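Local coordinates for protein peptide synthetase, module 7 (Actinoplanes teichomyceticus, PDB 4TX3) that probably serves as the condensation-like X domain of a glycopeptide synthetase, recruiting cytochrome P450 oxygenases to the carrier-bound peptide, at residues B[37-51]-B[382-396]. Residues are numbered along the deposited sequence; the frame is centred on the assembly and turned at random.
With SO4 (sulfate ion), chain F.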
# COMPACT_ATOMS: atom_id res chain seq x y z
N ARG B 37 12.93 -30.62 -4.96
CA ARG B 37 11.87 -29.59 -4.93
C ARG B 37 12.18 -28.60 -6.08
O ARG B 37 13.34 -28.27 -6.28
CB ARG B 37 11.83 -28.91 -3.56
CG ARG B 37 12.02 -29.89 -2.39
CD ARG B 37 11.94 -29.19 -1.04
NE ARG B 37 10.64 -28.54 -0.84
CZ ARG B 37 10.38 -27.56 0.04
NH1 ARG B 37 11.35 -27.08 0.82
NH2 ARG B 37 9.16 -27.05 0.11
N GLY B 38 11.21 -28.05 -6.80
CA GLY B 38 9.91 -27.66 -6.31
C GLY B 38 10.12 -26.19 -5.95
O GLY B 38 9.91 -25.81 -4.80
N ARG B 39 10.58 -25.37 -6.91
CA ARG B 39 10.82 -23.95 -6.62
C ARG B 39 9.54 -23.14 -6.75
O ARG B 39 9.25 -22.53 -7.79
CB ARG B 39 11.89 -23.36 -7.53
CG ARG B 39 13.29 -23.65 -7.06
CD ARG B 39 14.27 -23.35 -8.17
NE ARG B 39 13.72 -23.77 -9.46
CZ ARG B 39 14.32 -23.57 -10.64
NH1 ARG B 39 15.50 -22.95 -10.69
NH2 ARG B 39 13.74 -23.98 -11.76
N HIS B 40 8.76 -23.16 -5.66
CA HIS B 40 7.40 -22.67 -5.67
C HIS B 40 7.16 -21.62 -4.60
O HIS B 40 7.89 -21.52 -3.62
CB HIS B 40 6.42 -23.83 -5.46
CG HIS B 40 6.62 -24.99 -6.40
ND1 HIS B 40 6.21 -26.26 -6.10
CD2 HIS B 40 7.17 -25.05 -7.64
CE1 HIS B 40 6.51 -27.07 -7.10
NE2 HIS B 40 7.09 -26.36 -8.04
N LEU B 41 6.13 -20.83 -4.82
CA LEU B 41 5.57 -20.04 -3.75
C LEU B 41 4.20 -20.64 -3.47
O LEU B 41 3.41 -20.82 -4.39
CB LEU B 41 5.47 -18.57 -4.15
CG LEU B 41 6.85 -17.94 -4.31
CD1 LEU B 41 6.84 -16.68 -5.19
CD2 LEU B 41 7.43 -17.64 -2.95
N SER B 42 3.96 -20.99 -2.21
CA SER B 42 2.67 -21.51 -1.79
C SER B 42 2.03 -20.66 -0.69
O SER B 42 2.65 -20.32 0.31
CB SER B 42 2.80 -22.95 -1.32
OG SER B 42 2.84 -23.85 -2.41
N VAL B 43 0.77 -20.33 -0.88
CA VAL B 43 0.01 -19.66 0.14
C VAL B 43 -1.28 -20.45 0.33
O VAL B 43 -1.84 -20.95 -0.64
CB VAL B 43 -0.28 -18.20 -0.24
CG1 VAL B 43 -1.30 -17.57 0.72
CG2 VAL B 43 1.02 -17.41 -0.25
N ALA B 44 -1.71 -20.60 1.58
CA ALA B 44 -3.00 -21.18 1.88
C ALA B 44 -3.85 -20.23 2.76
O ALA B 44 -3.36 -19.70 3.74
CB ALA B 44 -2.82 -22.53 2.56
N LEU B 45 -5.11 -20.02 2.39
CA LEU B 45 -6.03 -19.23 3.21
C LEU B 45 -7.10 -20.08 3.85
O LEU B 45 -7.74 -20.88 3.16
CB LEU B 45 -6.71 -18.15 2.39
CG LEU B 45 -5.79 -17.19 1.69
CD1 LEU B 45 -6.64 -16.12 1.06
CD2 LEU B 45 -4.78 -16.61 2.67
N ARG B 46 -7.31 -19.89 5.15
CA ARG B 46 -8.46 -20.49 5.82
C ARG B 46 -9.66 -19.58 5.60
O ARG B 46 -9.55 -18.36 5.69
CB ARG B 46 -8.21 -20.69 7.31
CG ARG B 46 -9.35 -21.39 8.03
CD ARG B 46 -8.97 -21.81 9.44
NE ARG B 46 -8.02 -22.90 9.44
CZ ARG B 46 -8.35 -24.18 9.55
NH1 ARG B 46 -9.62 -24.53 9.69
NH2 ARG B 46 -7.40 -25.12 9.55
N LEU B 47 -10.80 -20.18 5.28
CA LEU B 47 -12.00 -19.41 4.96
C LEU B 47 -13.17 -19.91 5.81
O LEU B 47 -13.61 -21.07 5.67
CB LEU B 47 -12.31 -19.52 3.45
CG LEU B 47 -11.16 -19.33 2.43
CD1 LEU B 47 -11.58 -19.75 1.02
CD2 LEU B 47 -10.64 -17.90 2.42
N ARG B 48 -13.68 -19.05 6.69
CA ARG B 48 -14.77 -19.42 7.60
C ARG B 48 -16.04 -18.65 7.28
O ARG B 48 -16.06 -17.41 7.34
CB ARG B 48 -14.37 -19.17 9.05
CG ARG B 48 -13.06 -19.82 9.45
CD ARG B 48 -12.56 -19.30 10.79
NE ARG B 48 -12.04 -17.94 10.71
CZ ARG B 48 -11.92 -17.12 11.76
NH1 ARG B 48 -12.29 -17.52 12.97
NH2 ARG B 48 -11.43 -15.89 11.59
N GLY B 49 -17.10 -19.37 6.93
CA GLY B 49 -18.33 -18.72 6.51
C GLY B 49 -18.92 -19.42 5.30
O GLY B 49 -18.45 -20.48 4.90
N ARG B 50 -19.96 -18.84 4.72
CA ARG B 50 -20.58 -19.46 3.57
C ARG B 50 -19.84 -19.08 2.28
O ARG B 50 -19.93 -17.96 1.79
CB ARG B 50 -22.06 -19.11 3.49
CG ARG B 50 -22.85 -20.01 4.41
CD ARG B 50 -24.33 -19.87 4.23
NE ARG B 50 -24.81 -20.55 3.04
CZ ARG B 50 -25.07 -21.85 2.96
NH1 ARG B 50 -24.87 -22.63 4.02
NH2 ARG B 50 -25.53 -22.37 1.83
N LEU B 51 -19.12 -20.07 1.78
CA LEU B 51 -18.28 -19.93 0.62
C LEU B 51 -19.06 -20.24 -0.66
O LEU B 51 -19.66 -21.30 -0.80
CB LEU B 51 -17.08 -20.86 0.76
CG LEU B 51 -16.11 -20.98 -0.41
CD1 LEU B 51 -15.55 -19.61 -0.73
CD2 LEU B 51 -14.98 -21.98 -0.08
N ALA B 382 -18.54 -12.03 3.17
CA ALA B 382 -19.23 -13.05 3.96
C ALA B 382 -18.30 -14.13 4.48
O ALA B 382 -18.73 -15.26 4.68
CB ALA B 382 -20.38 -13.69 3.16
N LEU B 383 -17.04 -13.77 4.73
CA LEU B 383 -16.02 -14.74 5.14
C LEU B 383 -14.99 -14.14 6.08
O LEU B 383 -14.52 -13.02 5.87
CB LEU B 383 -15.30 -15.32 3.91
CG LEU B 383 -16.10 -16.24 2.98
CD1 LEU B 383 -15.34 -16.50 1.70
CD2 LEU B 383 -16.41 -17.55 3.69
N ARG B 384 -14.62 -14.88 7.11
CA ARG B 384 -13.46 -14.53 7.91
C ARG B 384 -12.28 -15.26 7.29
O ARG B 384 -12.30 -16.50 7.16
CB ARG B 384 -13.63 -14.93 9.37
CG ARG B 384 -14.54 -14.03 10.18
CD ARG B 384 -15.39 -14.85 11.15
NE ARG B 384 -16.43 -15.60 10.44
CZ ARG B 384 -16.99 -16.73 10.86
NH1 ARG B 384 -16.64 -17.28 12.03
NH2 ARG B 384 -17.93 -17.32 10.11
N THR B 385 -11.26 -14.52 6.89
CA THR B 385 -10.14 -15.13 6.20
C THR B 385 -8.86 -15.00 7.01
O THR B 385 -8.70 -14.06 7.77
CB THR B 385 -9.95 -14.50 4.82
OG1 THR B 385 -9.46 -13.16 4.97
CG2 THR B 385 -11.27 -14.47 4.09
N SER B 386 -7.95 -15.95 6.86
CA SER B 386 -6.68 -15.89 7.57
C SER B 386 -5.64 -16.75 6.87
O SER B 386 -5.99 -17.62 6.07
CB SER B 386 -6.85 -16.35 9.02
OG SER B 386 -7.33 -17.68 9.06
N VAL B 387 -4.36 -16.52 7.16
CA VAL B 387 -3.31 -17.29 6.53
C VAL B 387 -3.09 -18.62 7.25
O VAL B 387 -2.76 -18.66 8.43
CB VAL B 387 -1.97 -16.54 6.47
CG1 VAL B 387 -0.91 -17.42 5.81
CG2 VAL B 387 -2.13 -15.25 5.69
N GLU B 388 -3.30 -19.70 6.51
CA GLU B 388 -3.06 -21.03 7.01
C GLU B 388 -1.57 -21.32 6.85
O GLU B 388 -1.03 -21.23 5.74
CB GLU B 388 -3.91 -22.04 6.24
CG GLU B 388 -3.71 -23.49 6.68
CD GLU B 388 -4.52 -23.86 7.90
OE1 GLU B 388 -4.27 -24.96 8.44
OE2 GLU B 388 -5.41 -23.07 8.32
N PRO B 389 -0.91 -21.68 7.96
CA PRO B 389 0.55 -21.89 7.91
C PRO B 389 0.95 -23.01 6.94
O PRO B 389 0.44 -24.12 7.04
CB PRO B 389 0.90 -22.27 9.36
CG PRO B 389 -0.37 -22.70 9.98
CD PRO B 389 -1.48 -21.95 9.28
N THR B 390 1.85 -22.70 6.00
CA THR B 390 2.44 -23.73 5.14
C THR B 390 3.95 -23.79 5.32
O THR B 390 4.53 -22.94 5.99
CB THR B 390 2.12 -23.51 3.65
OG1 THR B 390 2.29 -22.13 3.33
CG2 THR B 390 0.70 -23.92 3.33
N GLY B 391 4.57 -24.80 4.71
CA GLY B 391 5.97 -25.10 4.93
C GLY B 391 6.96 -24.10 4.36
O GLY B 391 6.60 -23.25 3.54
N VAL B 392 8.21 -24.22 4.78
CA VAL B 392 9.29 -23.38 4.28
C VAL B 392 9.57 -23.69 2.81
O VAL B 392 9.63 -24.85 2.42
CB VAL B 392 10.58 -23.58 5.12
CG1 VAL B 392 10.92 -25.04 5.22
CG2 VAL B 392 11.74 -22.80 4.53
N GLU B 393 9.74 -22.65 1.99
CA GLU B 393 9.95 -22.83 0.54
C GLU B 393 11.30 -23.48 0.21
O GLU B 393 12.24 -23.42 1.00
CB GLU B 393 9.84 -21.48 -0.20
CG GLU B 393 8.57 -20.67 0.13
CD GLU B 393 7.25 -21.29 -0.38
OE1 GLU B 393 7.25 -22.43 -0.92
OE2 GLU B 393 6.20 -20.61 -0.25
N ALA B 394 11.37 -24.10 -0.96
CA ALA B 394 12.63 -24.67 -1.45
C ALA B 394 13.71 -23.60 -1.54
O ALA B 394 13.43 -22.46 -1.90
CB ALA B 394 12.42 -25.33 -2.80
N ILE B 395 14.94 -23.98 -1.22
CA ILE B 395 16.06 -23.04 -1.21
C ILE B 395 17.15 -23.44 -2.22
O ILE B 395 17.46 -24.63 -2.37
CB ILE B 395 16.68 -22.92 0.21
CG1 ILE B 395 17.68 -21.77 0.28
CG2 ILE B 395 17.35 -24.23 0.65
CD1 ILE B 395 18.22 -21.54 1.69
N GLU B 396 17.71 -22.45 -2.91
CA GLU B 396 18.82 -22.65 -3.85
C GLU B 396 20.13 -22.18 -3.26
O GLU B 396 21.20 -22.62 -3.66
CB GLU B 396 18.58 -21.91 -5.17
CG GLU B 396 17.44 -22.44 -6.01
CD GLU B 396 17.31 -21.67 -7.31
OE1 GLU B 396 17.01 -20.46 -7.25
OE2 GLU B 396 17.55 -22.27 -8.39
S SO4 F . 11.66 -26.84 -10.76
O1 SO4 F . 11.23 -26.29 -12.05
O2 SO4 F . 10.83 -28.00 -10.44
O3 SO4 F . 13.06 -27.27 -10.86
O4 SO4 F . 11.53 -25.81 -9.73
O HOH W 1 9.16 -23.94 -2.56
O HOH W 2 11.25 -21.44 -3.67
O HOH W 3 0.31 -20.38 3.61
O HOH W 4 -20.99 -16.36 6.03
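Arg46 and Ser386 pair antiparallel, Arg46 N giving a 2.8 Å bond to Ser386 O, and Arg48 and Arg384 repeat the exchange two residues on. Within this tight antiparallel pairing, CB of Arg48 sits over the centre of the Arg384 guanidinium, whose NE also bonds a polar side chain of the partner protein's chain. Arg46 carries CG anti to its own N (chi1 -176°) and bends at chi3, which brings NE to 2.8 Å from Glu388 OE2, on the syn side of the carboxylate; Glu100 and Glu134 take its other nitrogens. On the face with Leu45, Leu47 CD2 rests 3.9 Å from Thr385 CG2. The looser side comes after Glu388, where the segments draw apart and water bridges Ala44 N to Glu388 O. Glu393 then reaches back, its OE2 accepting an almost straight bond (176°) from Ser42 N, while Arg37 grips Val392 O end-on with NH1 and NH2, the latter also salt-bridged to Glu112. Farther along, Arg39 NH1 meets Glu396 OE2 at 3.2 Å from above the carboxylate plane, NH2 bonds Ala26 O, and NE holds O4 of a sulfate, probably from the crystallisation liquor. A leucine in place of Arg39 would probably leave Glu396 without this cationic mate and weaken the hold on the sulfate. Strand 383-388 thus edges the sheet beside strand 40-49, and segment 382-396 leads on to strand 399-407 of the other sheet, a crossover consistent with the two-lobed, chloramphenicol acetyltransferase-like fold of condensation domains.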